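Long-range contacts in YjbQ family protein (Sulfolobus tokodaii, PDB 1VE0), which is of unknown function but binds zinc and belongs to the YjbQ (UPF0047) family: residues E7-T12 / T124-V129; H43-I48 / G84-I89; I48-A53 / T110-I115. All blocks are in the same frame, centred on the assembly; numbering follows the deposited sequence.

In the fold
Strand 2-11 opens the chain, and contact 1 brings it back against strand 124-133 at the far end, closing a loop of 111 residues that encloses the other two contacts. Contact 2 closes a shorter loop, from the start of strand 46-51 to helix 84-93. Contact 3 starts further along the same strand and reaches strand 113-118, so contacts 2 and 3 share Ile48 and cross along the chain. Contact 1 belongs to the five-stranded antiparallel sheet and contact 3 to the three-stranded one, while contact 2 ties the latter to the zinc-binding helix. Contacts 1 and 2 meet directly, through Arg125-Thr45 and Thr126-His43, and at a shared sulfate; contacts 1 and 3 do not touch.

Contact 1: E7-T12 / T124-V129; sequences EFTVKT and TRTVLV. With SO4 (sulfate ion), chain B.
Phe8 with Val127 and Val10 with Arg125 are the two antiparallel hydrogen-bonded pairs that join 7-12 to 124-129. Val127 N reaches Phe8 O at 2.8 Å in an almost straight bond, and Phe8 N returns to Val127 O at 3.0 Å. Val10 and Arg125 repeat the exchange, with Arg125 N 2.8 Å from Val10 O. Glu7, Thr9 and Lys11 stand opposite Leu128, Thr126 and Thr124 as non-hydrogen-bonded pairs, where CA-H...O contacts such as Glu7 CA to Val127 O (3.1 Å) add to the ladder.

This is the edge of a five-stranded antiparallel sheet: strand 2-11 is outermost within the chain, and the C-terminal strand 124-133 separates it from strand 35-41.

Apolar contact centres on Phe8. With CG tucked between the backbone N and the carbonyl carbon (chi1 62°), its ring lies alongside Val127 and takes a CH-pi contact, Val127 CB being 3.8 Å from the ring centroid. Val129 CG2 meets the ring's edge, 3.7 Å from Phe8 CE2. Gln24 and Val25 of helix 22-28 also pack on this ring, and a serine here would probably leave Val127 and Val129 without their aromatic cover and open a gap beneath that helix.

Polar side chains work at the other end. Lys11, bent at chi2 and chi4, hooks back across Thr124 and sets NZ 2.8 Å from Thr124 OG1. Arg125 leaves the opposite side of the sheet, where its NH2 donates to O2 of a sulfate ion at 2.9 Å, near the guanidinium plane. Its NE forms a salt bridge with Glu118 and its NH1 bonds Thr45 OG1, so all three nitrogens are engaged and the group's rotation is fixed.

Contact 2: H43-I48 / G84-I89; sequences HTTCAI and GHAHVI. With ZN (zinc ion), chain C; SO4 (sulfate ion), chain B.
Thr44 and Thr45, in the turn that leads into strand 46-51, lie against Ala86 and His87 on the first turn of helix 84-93. No hydrogen bond spans the two segments; side-chain contact and two bound ions shape the meeting.

His43, which does not itself touch the helix, starts the anion site. Its ND1 donates to sulfate O1 at 3.1 Å, the oxygen lying at the ring's edge, while NE2 on the other side of the ring accepts from Thr126 N and so holds the imidazole at a fixed turn.

Thr44 follows, and its backbone N lies between two sulfate oxygens, 2.9 Å from O2 and 3.0 Å from O4. Its carbonyl O accepts from Asn51 ND2 of the second subunit.

Thr45 carries the contact with the helix. Its CB rests 3.7 Å from Ala86 CB. With CG2 anti to the carbonyl carbon (OG1 chi1 50°), the methyl sits over the centre of the His87 ring, 3.5 Å from the centroid and only 7° off the normal, as a CH-pi contact. The other branch, OG1, turns to sulfate O2 at 2.9 Å. O2 thus takes bonds from both backbone nitrogens, Thr44 N and Thr45 N, from Thr45 OG1 and from Arg125.

The ring beneath the methyl is gripped at both nitrogens. His87 NE2 binds zinc at 2.3 Å, and ND1 bonds Asn51 OD1 of the second subunit, a second-shell contact that probably orients the imidazole.

Asn83, His77 and a water 2.1 Å from the metal complete the coordination, making this a zinc site at a subunit interface to which helix 84-93 contributes His87, beside a sulfate, probably from the crystallisation liquor, held by the 43-45 loop with Arg123 and Arg125.

Contact 3: I48-A53 / T110-I115; sequences IIINEA and TWQRII
Ile49 pairs with Ile115 and Asn51 with Arg113 through four backbone hydrogen bonds. In the first pair Ile115 N meets Ile49 O at 2.9 Å; in the second Arg113 N meets Asn51 O at 2.8 Å, tilted from the carbonyl plane and less straight.

The strands, 46-51 outermost within the chain and 113-118 central, belong to a three-stranded antiparallel sheet, whose Ile49 and Ile115 side faces helix 55-68.

Isoleucines pack on both faces. Ile49 CG1, held between its backbone N and carbonyl carbon (chi1 64°), rests 3.7 Å from Ile115 CB. On the other face Ile50 CD1 lies alongside Ile114 CG1 at 3.8 Å, and Ile50 CG2 covers the amide end of Gln112. Ala53 CB packs on the Arg113 CG methylene; beyond it Arg113 NE forms a salt bridge with Asp20.

Among the polar groups, Gln112 NE2 donates to a water that also reaches Ile50 O, while Gln112 OE1 accepts from Gly109 N. Glu52, a zinc ligand of this protein though unbound in this model, runs extended beside Trp111, carboxylate and indole planes 25° apart. It packs on His87 of the third subunit, whose His87 ND1 and Thr44 O bond Asn51 OD1 and ND2.

Contact 1: E7-T12 / T124-V129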
loop_
_atom_site.group_PDB
_atom_site.type_symbol
_atom_site.label_atom_id
_atom_site.label_comp_id
_atom_site.label_asym_id
_atom_site.label_seq_id
_atom_site.Cartn_x
_atom_site.Cartn_y
_atom_site.Cartn_z
ATOM N N GLU A 7 19.532 6.596 -3.788
ATOM C CA GLU A 7 18.796 7.515 -2.931
ATOM C C GLU A 7 18.964 8.961 -3.372
ATOM O O GLU A 7 19.983 9.321 -3.953
ATOM C CB GLU A 7 19.285 7.395 -1.484
ATOM C CG GLU A 7 19.065 6.034 -0.836
ATOM C CD GLU A 7 19.487 6.007 0.628
ATOM O OE1 GLU A 7 19.152 5.028 1.329
ATOM O OE2 GLU A 7 20.155 6.962 1.081
ATOM N N PHE A 8 17.951 9.781 -3.112
ATOM C CA PHE A 8 18.018 11.205 -3.410
ATOM C C PHE A 8 17.216 11.901 -2.315
ATOM O O PHE A 8 16.409 11.258 -1.641
ATOM C CB PHE A 8 17.470 11.522 -4.808
ATOM C CG PHE A 8 16.013 11.179 -5.006
ATOM C CD1 PHE A 8 15.013 12.057 -4.588
ATOM C CD2 PHE A 8 15.644 9.996 -5.651
ATOM C CE1 PHE A 8 13.663 11.769 -4.811
ATOM C CE2 PHE A 8 14.292 9.693 -5.883
ATOM C CZ PHE A 8 13.301 10.583 -5.462
ATOM N N THR A 9 17.456 13.194 -2.107
ATOM C CA THR A 9 16.742 13.935 -1.067
ATOM C C THR A 9 15.902 15.064 -1.646
ATOM O O THR A 9 16.188 15.582 -2.720
ATOM C CB THR A 9 17.709 14.579 -0.035
ATOM O OG1 THR A 9 18.557 15.519 -0.704
ATOM C CG2 THR A 9 18.568 13.530 0.647
ATOM N N VAL A 10 14.849 15.426 -0.931
ATOM C CA VAL A 10 13.993 16.517 -1.342
ATOM C C VAL A 10 13.705 17.292 -0.077
ATOM O O VAL A 10 13.530 16.712 0.996
ATOM C CB VAL A 10 12.662 16.037 -1.968
ATOM C CG1 VAL A 10 12.938 15.268 -3.254
ATOM C CG2 VAL A 10 11.902 15.173 -0.983
ATOM N N LYS A 11 13.660 18.607 -0.197
ATOM C CA LYS A 11 13.411 19.448 0.951
ATOM C C LYS A 11 11.946 19.842 0.999
ATOM O O LYS A 11 11.453 20.490 0.075
ATOM C CB LYS A 11 14.289 20.700 0.858
ATOM C CG LYS A 11 14.876 21.152 2.175
ATOM C CD LYS A 11 13.800 21.507 3.172
ATOM C CE LYS A 11 14.419 21.792 4.533
ATOM N NZ LYS A 11 15.147 20.594 5.044
ATOM N N THR A 12 11.236 19.450 2.055
ATOM C CA THR A 12 9.833 19.836 2.155
ATOM C C THR A 12 9.782 21.237 2.760
ATOM O O THR A 12 10.572 21.593 3.636
ATOM C CB THR A 12 8.990 18.806 2.940
ATOM O OG1 THR A 12 9.390 18.763 4.310
ATOM C CG2 THR A 12 9.186 17.414 2.319
ATOM N N THR A 124 14.347 17.599 5.359
ATOM C CA THR A 124 15.033 17.068 4.193
ATOM C C THR A 124 14.652 15.599 4.262
ATOM O O THR A 124 14.984 14.906 5.224
ATOM C CB THR A 124 16.563 17.212 4.273
ATOM O OG1 THR A 124 16.919 18.589 4.105
ATOM C CG2 THR A 124 17.229 16.396 3.163
ATOM N N ARG A 125 13.908 15.141 3.263
ATOM C CA ARG A 125 13.475 13.760 3.224
ATOM C C ARG A 125 14.302 12.974 2.237
ATOM O O ARG A 125 14.663 13.470 1.165
ATOM C CB ARG A 125 11.997 13.672 2.834
ATOM C CG ARG A 125 11.066 14.360 3.817
ATOM C CD ARG A 125 11.220 13.761 5.220
ATOM N NE ARG A 125 10.072 14.079 6.065
ATOM C CZ ARG A 125 9.757 13.403 7.166
ATOM N NH1 ARG A 125 8.694 13.747 7.880
ATOM N NH2 ARG A 125 10.511 12.380 7.553
ATOM N N THR A 126 14.595 11.735 2.592
ATOM C CA THR A 126 15.374 10.888 1.709
ATOM C C THR A 126 14.475 9.847 1.059
ATOM O O THR A 126 13.652 9.224 1.732
ATOM C CB THR A 126 16.473 10.163 2.484
ATOM O OG1 THR A 126 17.356 11.130 3.062
ATOM C CG2 THR A 126 17.262 9.240 1.556
ATOM N N VAL A 127 14.628 9.670 -0.247
ATOM C CA VAL A 127 13.853 8.670 -0.968
ATOM C C VAL A 127 14.780 7.594 -1.512
ATOM O O VAL A 127 15.784 7.894 -2.158
ATOM C CB VAL A 127 13.081 9.285 -2.164
ATOM C CG1 VAL A 127 12.337 8.178 -2.931
ATOM C CG2 VAL A 127 12.094 10.326 -1.668
ATOM N N LEU A 128 14.473 6.339 -1.221
ATOM C CA LEU A 128 15.269 5.241 -1.761
ATOM C C LEU A 128 14.514 4.599 -2.932
ATOM O O LEU A 128 13.322 4.270 -2.810
ATOM C CB LEU A 128 15.524 4.174 -0.688
ATOM C CG LEU A 128 15.951 2.790 -1.187
ATOM C CD1 LEU A 128 17.353 2.838 -1.811
ATOM C CD2 LEU A 128 15.916 1.812 -0.018
ATOM N N VAL A 129 15.186 4.456 -4.069
ATOM C CA VAL A 129 14.585 3.796 -5.217
ATOM C C VAL A 129 15.393 2.515 -5.402
ATOM O O VAL A 129 16.573 2.536 -5.777
ATOM C CB VAL A 129 14.651 4.644 -6.504
ATOM C CG1 VAL A 129 13.951 3.888 -7.644
ATOM C CG2 VAL A 129 13.972 6.009 -6.276
HETATM S S SO4 B . 10.929 10.002 10.525
HETATM O O1 SO4 B . 12.291 10.158 9.968
HETATM O O2 SO4 B . 9.935 10.292 9.489
HETATM O O3 SO4 B . 10.766 10.954 11.636
HETATM O O4 SO4 B . 10.740 8.615 10.999
#

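Contact 2: H43-I48 / G84-I89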
loop_
_atom_site.group_PDB
_atom_site.type_symbol
_atom_site.label_atom_id
_atom_site.label_comp_id
_atom_site.label_asym_id
_atom_site.label_seq_id
_atom_site.Cartn_x
_atom_site.Cartn_y
_atom_site.Cartn_z
ATOM N N HIS A 43 11.301 6.768 6.259
ATOM C CA HIS A 43 10.723 7.701 7.226
ATOM C C HIS A 43 9.389 7.159 7.731
ATOM O O HIS A 43 8.779 6.315 7.077
ATOM C CB HIS A 43 10.485 9.052 6.559
ATOM C CG HIS A 43 11.734 9.718 6.088
ATOM N ND1 HIS A 43 12.750 10.078 6.946
ATOM C CD2 HIS A 43 12.122 10.118 4.852
ATOM C CE1 HIS A 43 13.712 10.674 6.260
ATOM N NE2 HIS A 43 13.356 10.710 4.987
ATOM N N THR A 44 8.927 7.657 8.876
ATOM C CA THR A 44 7.662 7.200 9.426
ATOM C C THR A 44 6.605 8.290 9.411
ATOM O O THR A 44 5.466 8.045 9.787
ATOM C CB THR A 44 7.810 6.720 10.892
ATOM O OG1 THR A 44 8.240 7.815 11.705
ATOM C CG2 THR A 44 8.819 5.592 11.001
ATOM N N THR A 45 6.969 9.501 8.998
ATOM C CA THR A 45 5.984 10.581 8.998
ATOM C C THR A 45 5.721 11.238 7.662
ATOM O O THR A 45 5.180 12.342 7.598
ATOM C CB THR A 45 6.343 11.678 10.015
ATOM O OG1 THR A 45 7.702 12.072 9.821
ATOM C CG2 THR A 45 6.132 11.169 11.442
ATOM N N CYS A 46 6.131 10.579 6.593
ATOM C CA CYS A 46 5.827 11.077 5.255
ATOM C C CYS A 46 5.496 9.800 4.475
ATOM O O CYS A 46 5.855 8.705 4.916
ATOM C CB CYS A 46 7.006 11.881 4.655
ATOM S SG CYS A 46 8.549 11.017 4.344
ATOM N N ALA A 47 4.772 9.921 3.367
ATOM C CA ALA A 47 4.398 8.750 2.588
ATOM C C ALA A 47 4.559 8.962 1.089
ATOM O O ALA A 47 4.813 10.083 0.633
ATOM C CB ALA A 47 2.963 8.366 2.904
ATOM N N ILE A 48 4.415 7.872 0.333
ATOM C CA ILE A 48 4.547 7.897 -1.125
ATOM C C ILE A 48 3.237 7.421 -1.746
ATOM O O ILE A 48 2.650 6.442 -1.289
ATOM C CB ILE A 48 5.684 6.930 -1.628
ATOM C CG1 ILE A 48 7.063 7.388 -1.121
ATOM C CG2 ILE A 48 5.683 6.855 -3.156
ATOM C CD1 ILE A 48 7.536 8.743 -1.661
ATOM N N GLY A 84 1.859 12.707 16.036
ATOM C CA GLY A 84 1.133 11.453 15.996
ATOM C C GLY A 84 0.255 11.321 14.762
ATOM O O GLY A 84 0.095 10.227 14.204
ATOM N N HIS A 85 -0.319 12.434 14.330
ATOM C CA HIS A 85 -1.179 12.427 13.153
ATOM C C HIS A 85 -0.374 12.032 11.917
ATOM O O HIS A 85 -0.878 11.320 11.050
ATOM C CB HIS A 85 -1.779 13.815 12.913
ATOM C CG HIS A 85 -0.795 14.798 12.360
ATOM N ND1 HIS A 85 0.212 15.350 13.124
ATOM C CD2 HIS A 85 -0.597 15.243 11.097
ATOM C CE1 HIS A 85 0.992 16.087 12.355
ATOM N NE2 HIS A 85 0.525 16.039 11.120
ATOM N N ALA A 86 0.867 12.505 11.831
ATOM C CA ALA A 86 1.710 12.202 10.676
ATOM C C ALA A 86 2.043 10.716 10.628
ATOM O O ALA A 86 2.086 10.111 9.550
ATOM C CB ALA A 86 2.988 13.026 10.728
ATOM N N HIS A 87 2.281 10.137 11.802
ATOM C CA HIS A 87 2.599 8.717 11.922
ATOM C C HIS A 87 1.414 7.871 11.473
ATOM O O HIS A 87 1.558 6.932 10.682
ATOM C CB HIS A 87 2.936 8.370 13.378
ATOM C CG HIS A 87 4.323 8.751 13.787
ATOM N ND1 HIS A 87 5.440 8.063 13.359
ATOM C CD2 HIS A 87 4.775 9.733 14.605
ATOM C CE1 HIS A 87 6.519 8.601 13.902
ATOM N NE2 HIS A 87 6.144 9.613 14.661
ATOM N N VAL A 88 0.239 8.216 11.983
ATOM C CA VAL A 88 -0.976 7.488 11.667
ATOM C C VAL A 88 -1.367 7.530 10.189
ATOM O O VAL A 88 -1.580 6.485 9.563
ATOM C CB VAL A 88 -2.161 8.014 12.514
ATOM C CG1 VAL A 88 -3.473 7.405 12.021
ATOM C CG2 VAL A 88 -1.928 7.675 13.976
ATOM N N ILE A 89 -1.464 8.724 9.621
ATOM C CA ILE A 89 -1.862 8.802 8.220
ATOM C C ILE A 89 -0.799 8.181 7.299
ATOM O O ILE A 89 -1.137 7.536 6.305
ATOM C CB ILE A 89 -2.170 10.265 7.798
ATOM C CG1 ILE A 89 -2.842 10.272 6.421
ATOM C CG2 ILE A 89 -0.895 11.112 7.820
ATOM C CD1 ILE A 89 -4.174 9.540 6.385
HETATM ZN ZN ZN C . 6.927 10.917 16.446
HETATM S S SO4 B . 10.929 10.002 10.525
HETATM O O1 SO4 B . 12.291 10.158 9.968
HETATM O O2 SO4 B . 9.935 10.292 9.489
HETATM O O3 SO4 B . 10.766 10.954 11.636
HETATM O O4 SO4 B . 10.740 8.615 10.999
HETATM O O HOH W 1 8.849 10.094 16.817
#

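Contact 3: I48-A53 / T110-I115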
loop_
_atom_site.group_PDB
_atom_site.type_symbol
_atom_site.label_atom_id
_atom_site.label_comp_id
_atom_site.label_asym_id
_atom_site.label_seq_id
_atom_site.Cartn_x
_atom_site.Cartn_y
_atom_site.Cartn_z
ATOM N N ILE A 48 4.415 7.872 0.333
ATOM C CA ILE A 48 4.547 7.897 -1.125
ATOM C C ILE A 48 3.237 7.421 -1.746
ATOM O O ILE A 48 2.650 6.442 -1.289
ATOM C CB ILE A 48 5.684 6.930 -1.628
ATOM C CG1 ILE A 48 7.063 7.388 -1.121
ATOM C CG2 ILE A 48 5.683 6.855 -3.156
ATOM C CD1 ILE A 48 7.536 8.743 -1.661
ATOM N N ILE A 49 2.765 8.134 -2.763
ATOM C CA ILE A 49 1.550 7.753 -3.473
ATOM C C ILE A 49 1.863 7.937 -4.945
ATOM O O ILE A 49 2.817 8.645 -5.278
ATOM C CB ILE A 49 0.322 8.678 -3.177
ATOM C CG1 ILE A 49 0.598 10.105 -3.683
ATOM C CG2 ILE A 49 -0.006 8.694 -1.689
ATOM C CD1 ILE A 49 -0.587 11.047 -3.540
ATOM N N ILE A 50 1.097 7.269 -5.808
ATOM C CA ILE A 50 1.238 7.426 -7.255
ATOM C C ILE A 50 -0.106 7.998 -7.693
ATOM O O ILE A 50 -1.118 7.303 -7.637
ATOM C CB ILE A 50 1.429 6.088 -8.015
ATOM C CG1 ILE A 50 2.590 5.289 -7.433
ATOM C CG2 ILE A 50 1.686 6.370 -9.513
ATOM C CD1 ILE A 50 3.908 6.033 -7.408
ATOM N N ASN A 51 -0.130 9.263 -8.108
ATOM C CA ASN A 51 -1.380 9.854 -8.549
ATOM C C ASN A 51 -1.181 11.093 -9.420
ATOM O O ASN A 51 -0.082 11.348 -9.890
ATOM C CB ASN A 51 -2.262 10.165 -7.337
ATOM C CG ASN A 51 -3.730 9.916 -7.621
ATOM O OD1 ASN A 51 -4.423 10.783 -8.148
ATOM N ND2 ASN A 51 -4.207 8.712 -7.297
ATOM N N GLU A 52 -2.236 11.871 -9.635
ATOM C CA GLU A 52 -2.099 13.040 -10.500
ATOM C C GLU A 52 -1.584 14.253 -9.737
ATOM O O GLU A 52 -2.088 14.591 -8.665
ATOM C CB GLU A 52 -3.434 13.360 -11.186
ATOM C CG GLU A 52 -3.328 14.470 -12.230
ATOM C CD GLU A 52 -4.650 14.787 -12.916
ATOM O OE1 GLU A 52 -4.701 15.780 -13.671
ATOM O OE2 GLU A 52 -5.634 14.046 -12.711
ATOM N N ALA A 53 -0.568 14.903 -10.287
ATOM C CA ALA A 53 0.009 16.061 -9.631
ATOM C C ALA A 53 -0.628 17.367 -10.101
ATOM O O ALA A 53 0.067 18.361 -10.304
ATOM C CB ALA A 53 1.508 16.097 -9.870
ATOM N N THR A 110 -1.283 7.976 -18.157
ATOM C CA THR A 110 -1.409 9.363 -18.605
ATOM C C THR A 110 -1.277 10.400 -17.483
ATOM O O THR A 110 -0.519 11.360 -17.597
ATOM C CB THR A 110 -2.781 9.583 -19.296
ATOM O OG1 THR A 110 -2.917 8.657 -20.377
ATOM C CG2 THR A 110 -2.899 11.000 -19.846
ATOM N N TRP A 111 -2.012 10.196 -16.396
ATOM C CA TRP A 111 -2.005 11.143 -15.291
ATOM C C TRP A 111 -1.188 10.747 -14.059
ATOM O O TRP A 111 -1.283 11.419 -13.039
ATOM C CB TRP A 111 -3.449 11.424 -14.855
ATOM C CG TRP A 111 -4.370 11.729 -16.002
ATOM C CD1 TRP A 111 -5.388 10.946 -16.464
ATOM C CD2 TRP A 111 -4.320 12.877 -16.864
ATOM N NE1 TRP A 111 -5.976 11.533 -17.567
ATOM C CE2 TRP A 111 -5.341 12.717 -17.834
ATOM C CE3 TRP A 111 -3.512 14.022 -16.914
ATOM C CZ2 TRP A 111 -5.573 13.660 -18.843
ATOM C CZ3 TRP A 111 -3.746 14.963 -17.926
ATOM C CH2 TRP A 111 -4.768 14.772 -18.873
ATOM N N GLN A 112 -0.382 9.690 -14.149
ATOM C CA GLN A 112 0.402 9.252 -12.993
ATOM C C GLN A 112 1.742 9.923 -12.773
ATOM O O GLN A 112 2.578 10.021 -13.677
ATOM C CB GLN A 112 0.662 7.741 -13.026
ATOM C CG GLN A 112 -0.527 6.862 -12.773
ATOM C CD GLN A 112 -0.122 5.413 -12.689
ATOM O OE1 GLN A 112 0.649 4.924 -13.526
ATOM N NE2 GLN A 112 -0.632 4.707 -11.680
ATOM N N ARG A 113 1.950 10.351 -11.538
ATOM C CA ARG A 113 3.197 10.968 -11.127
ATOM C C ARG A 113 3.519 10.340 -9.767
ATOM O O ARG A 113 2.633 9.864 -9.067
ATOM C CB ARG A 113 3.030 12.484 -10.981
ATOM C CG ARG A 113 2.581 13.195 -12.281
ATOM C CD ARG A 113 3.630 13.111 -13.373
ATOM N NE ARG A 113 4.793 13.943 -13.079
ATOM C CZ ARG A 113 5.831 14.101 -13.900
ATOM N NH1 ARG A 113 6.845 14.879 -13.544
ATOM N NH2 ARG A 113 5.862 13.484 -15.080
ATOM N N ILE A 114 4.789 10.314 -9.415
ATOM C CA ILE A 114 5.215 9.755 -8.142
ATOM C C ILE A 114 5.236 10.960 -7.215
ATOM O O ILE A 114 5.923 11.937 -7.477
ATOM C CB ILE A 114 6.601 9.126 -8.281
ATOM C CG1 ILE A 114 6.536 8.032 -9.360
ATOM C CG2 ILE A 114 7.050 8.536 -6.924
ATOM C CD1 ILE A 114 7.870 7.401 -9.694
ATOM N N ILE A 115 4.466 10.893 -6.140
ATOM C CA ILE A 115 4.367 12.019 -5.223
ATOM C C ILE A 115 4.765 11.731 -3.781
ATOM O O ILE A 115 4.361 10.713 -3.213
ATOM C CB ILE A 115 2.909 12.544 -5.222
ATOM C CG1 ILE A 115 2.536 13.017 -6.632
ATOM C CG2 ILE A 115 2.745 13.652 -4.191
ATOM C CD1 ILE A 115 1.049 13.118 -6.874
HETATM O O HOH W 2 -1.992 5.955 -9.671
#